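Local coordinates for intracellular protein transport protein USO1 (Saccharomyces cerevisiae S288c, PDB 6LSU) that is a homodimeric membrane tether, represented here by its globular head, required for protein transport from the endoplasmic reticulum to the Golgi complex, at residues S674-V679 / V699-Y704. Residues are numbered along the deposited sequence; the frame is centred on the assembly and turned at random.
Sequences SYFSKV and VYFSTY
Tyr675 and Tyr700 both carry CG anti to the carbonyl carbon (chi1 -83° and -56°), which turns their rings toward each other, whereas Phe676 has CG anti to the backbone N (chi1 -175°) and brings its ring edge up to one face of Phe701. Two T-shaped pairs result, with adjacent residues of 674-679 each presenting an edge to the ring faces of adjacent residues of 699-704. In the tyrosine pair the CD2-CE2 edge of Tyr675 stands on one face of Tyr700, displaced from the ring centre toward the rim; the centroids lie 4.7 Å apart and the planes are nearly perpendicular. Replacing Tyr700 with an alanine would probably leave this edge of Tyr675 without the aromatic face it packs on, and the exposed ring less restrained. In the phenylalanine pair, CD1 of Phe676 sits over the middle of the Phe701 ring, 4.0 Å from Phe701 CD1, with the centroids 5.4 Å apart. Phe701 links the two pairs: CB of Tyr675 lies in plane at the edge of the Phe701 ring, 3.9 Å from its CE2. The same CE2 of Phe701 is 3.6 Å from the backbone N of Phe676. CG1 of Val679 adds an oblique contact at 4.2 Å from CD2 of Phe701. No hydrogen bond joins the two segments, so the contact rests on aromatic and apolar packing. It closes the base of the long loop between helices 660-673 and 703-711, in the C-terminal part of the globular head. Phe676 also stacks on Phe670 and meets Phe709 edge-to-face, while Phe701 reaches Ile580 and Thr584 and Tyr700 touches Arg577, joining this junction to helix 577-590.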
# COMPACT_ATOMS: atom_id res chain seq x y z
N SER A 674 -25.84 15.31 -6.33
CA SER A 674 -25.90 14.75 -4.94
C SER A 674 -24.50 14.37 -4.44
O SER A 674 -23.52 14.55 -5.18
CB SER A 674 -26.80 13.55 -4.89
OG SER A 674 -26.28 12.51 -5.70
N TYR A 675 -24.43 13.84 -3.22
CA TYR A 675 -23.21 13.19 -2.66
C TYR A 675 -22.65 12.18 -3.65
O TYR A 675 -21.42 12.10 -3.85
CB TYR A 675 -23.52 12.47 -1.36
CG TYR A 675 -23.51 13.39 -0.17
CD1 TYR A 675 -24.50 14.33 0.03
CD2 TYR A 675 -22.51 13.31 0.78
CE1 TYR A 675 -24.50 15.17 1.13
CE2 TYR A 675 -22.49 14.14 1.89
CZ TYR A 675 -23.48 15.09 2.06
OH TYR A 675 -23.49 15.90 3.16
N PHE A 676 -23.51 11.41 -4.30
CA PHE A 676 -23.03 10.39 -5.26
C PHE A 676 -22.15 11.06 -6.30
O PHE A 676 -21.10 10.48 -6.69
CB PHE A 676 -24.19 9.68 -5.95
CG PHE A 676 -23.78 8.55 -6.84
CD1 PHE A 676 -23.56 7.27 -6.32
CD2 PHE A 676 -23.66 8.73 -8.21
CE1 PHE A 676 -23.20 6.21 -7.15
CE2 PHE A 676 -23.36 7.66 -9.05
CZ PHE A 676 -23.09 6.41 -8.52
N SER A 677 -22.55 12.24 -6.76
CA SER A 677 -21.89 12.93 -7.90
C SER A 677 -20.40 13.11 -7.59
O SER A 677 -19.58 12.96 -8.53
CB SER A 677 -22.57 14.24 -8.20
OG SER A 677 -22.33 15.17 -7.16
N LYS A 678 -20.03 13.43 -6.35
CA LYS A 678 -18.60 13.68 -6.05
C LYS A 678 -18.05 12.52 -5.24
O LYS A 678 -17.84 12.67 -4.04
CB LYS A 678 -18.37 15.10 -5.51
CG LYS A 678 -17.79 16.09 -6.54
CD LYS A 678 -17.13 15.49 -7.80
CE LYS A 678 -15.89 14.66 -7.54
NZ LYS A 678 -15.70 13.61 -8.57
N VAL A 679 -17.82 11.41 -5.93
CA VAL A 679 -17.11 10.20 -5.45
C VAL A 679 -16.09 9.83 -6.53
O VAL A 679 -16.47 9.78 -7.71
CB VAL A 679 -18.07 9.03 -5.19
CG1 VAL A 679 -19.23 9.47 -4.31
CG2 VAL A 679 -18.58 8.37 -6.47
N VAL A 699 -16.94 9.10 3.06
CA VAL A 699 -17.26 7.80 2.42
C VAL A 699 -18.74 7.57 2.69
O VAL A 699 -19.11 7.47 3.91
CB VAL A 699 -16.37 6.65 2.96
CG1 VAL A 699 -16.81 5.28 2.47
CG2 VAL A 699 -14.91 6.88 2.59
N TYR A 700 -19.52 7.38 1.64
CA TYR A 700 -21.00 7.24 1.74
C TYR A 700 -21.49 5.96 1.05
O TYR A 700 -22.32 5.26 1.61
CB TYR A 700 -21.61 8.54 1.15
CG TYR A 700 -21.09 9.78 1.84
CD1 TYR A 700 -21.34 9.99 3.19
CD2 TYR A 700 -20.27 10.68 1.19
CE1 TYR A 700 -20.82 11.09 3.85
CE2 TYR A 700 -19.75 11.79 1.86
CZ TYR A 700 -20.05 12.00 3.18
OH TYR A 700 -19.56 13.07 3.86
N PHE A 701 -20.97 5.68 -0.15
CA PHE A 701 -21.44 4.62 -1.05
C PHE A 701 -20.46 3.45 -1.09
O PHE A 701 -19.33 3.61 -1.45
CB PHE A 701 -21.66 5.20 -2.45
CG PHE A 701 -22.66 6.31 -2.43
CD1 PHE A 701 -24.02 6.03 -2.56
CD2 PHE A 701 -22.28 7.61 -2.16
CE1 PHE A 701 -24.97 7.04 -2.47
CE2 PHE A 701 -23.23 8.61 -2.07
CZ PHE A 701 -24.57 8.33 -2.22
N SER A 702 -20.93 2.26 -0.74
CA SER A 702 -20.30 0.97 -1.11
C SER A 702 -20.11 0.91 -2.62
O SER A 702 -21.05 1.27 -3.38
CB SER A 702 -21.08 -0.19 -0.67
OG SER A 702 -20.70 -1.31 -1.45
N THR A 703 -18.93 0.45 -3.02
CA THR A 703 -18.49 0.32 -4.42
C THR A 703 -19.48 -0.56 -5.19
O THR A 703 -19.74 -0.32 -6.40
CB THR A 703 -17.06 -0.23 -4.51
OG1 THR A 703 -16.91 -0.38 -5.92
CG2 THR A 703 -16.83 -1.52 -3.74
N TYR A 704 -20.01 -1.58 -4.56
CA TYR A 704 -20.95 -2.47 -5.28
C TYR A 704 -22.17 -1.66 -5.70
O TYR A 704 -22.68 -1.91 -6.80
CB TYR A 704 -21.32 -3.69 -4.43
CG TYR A 704 -20.11 -4.30 -3.80
CD1 TYR A 704 -19.15 -4.90 -4.61
CD2 TYR A 704 -19.86 -4.19 -2.44
CE1 TYR A 704 -17.98 -5.41 -4.06
CE2 TYR A 704 -18.70 -4.72 -1.88
CZ TYR A 704 -17.75 -5.31 -2.71
OH TYR A 704 -16.59 -5.82 -2.25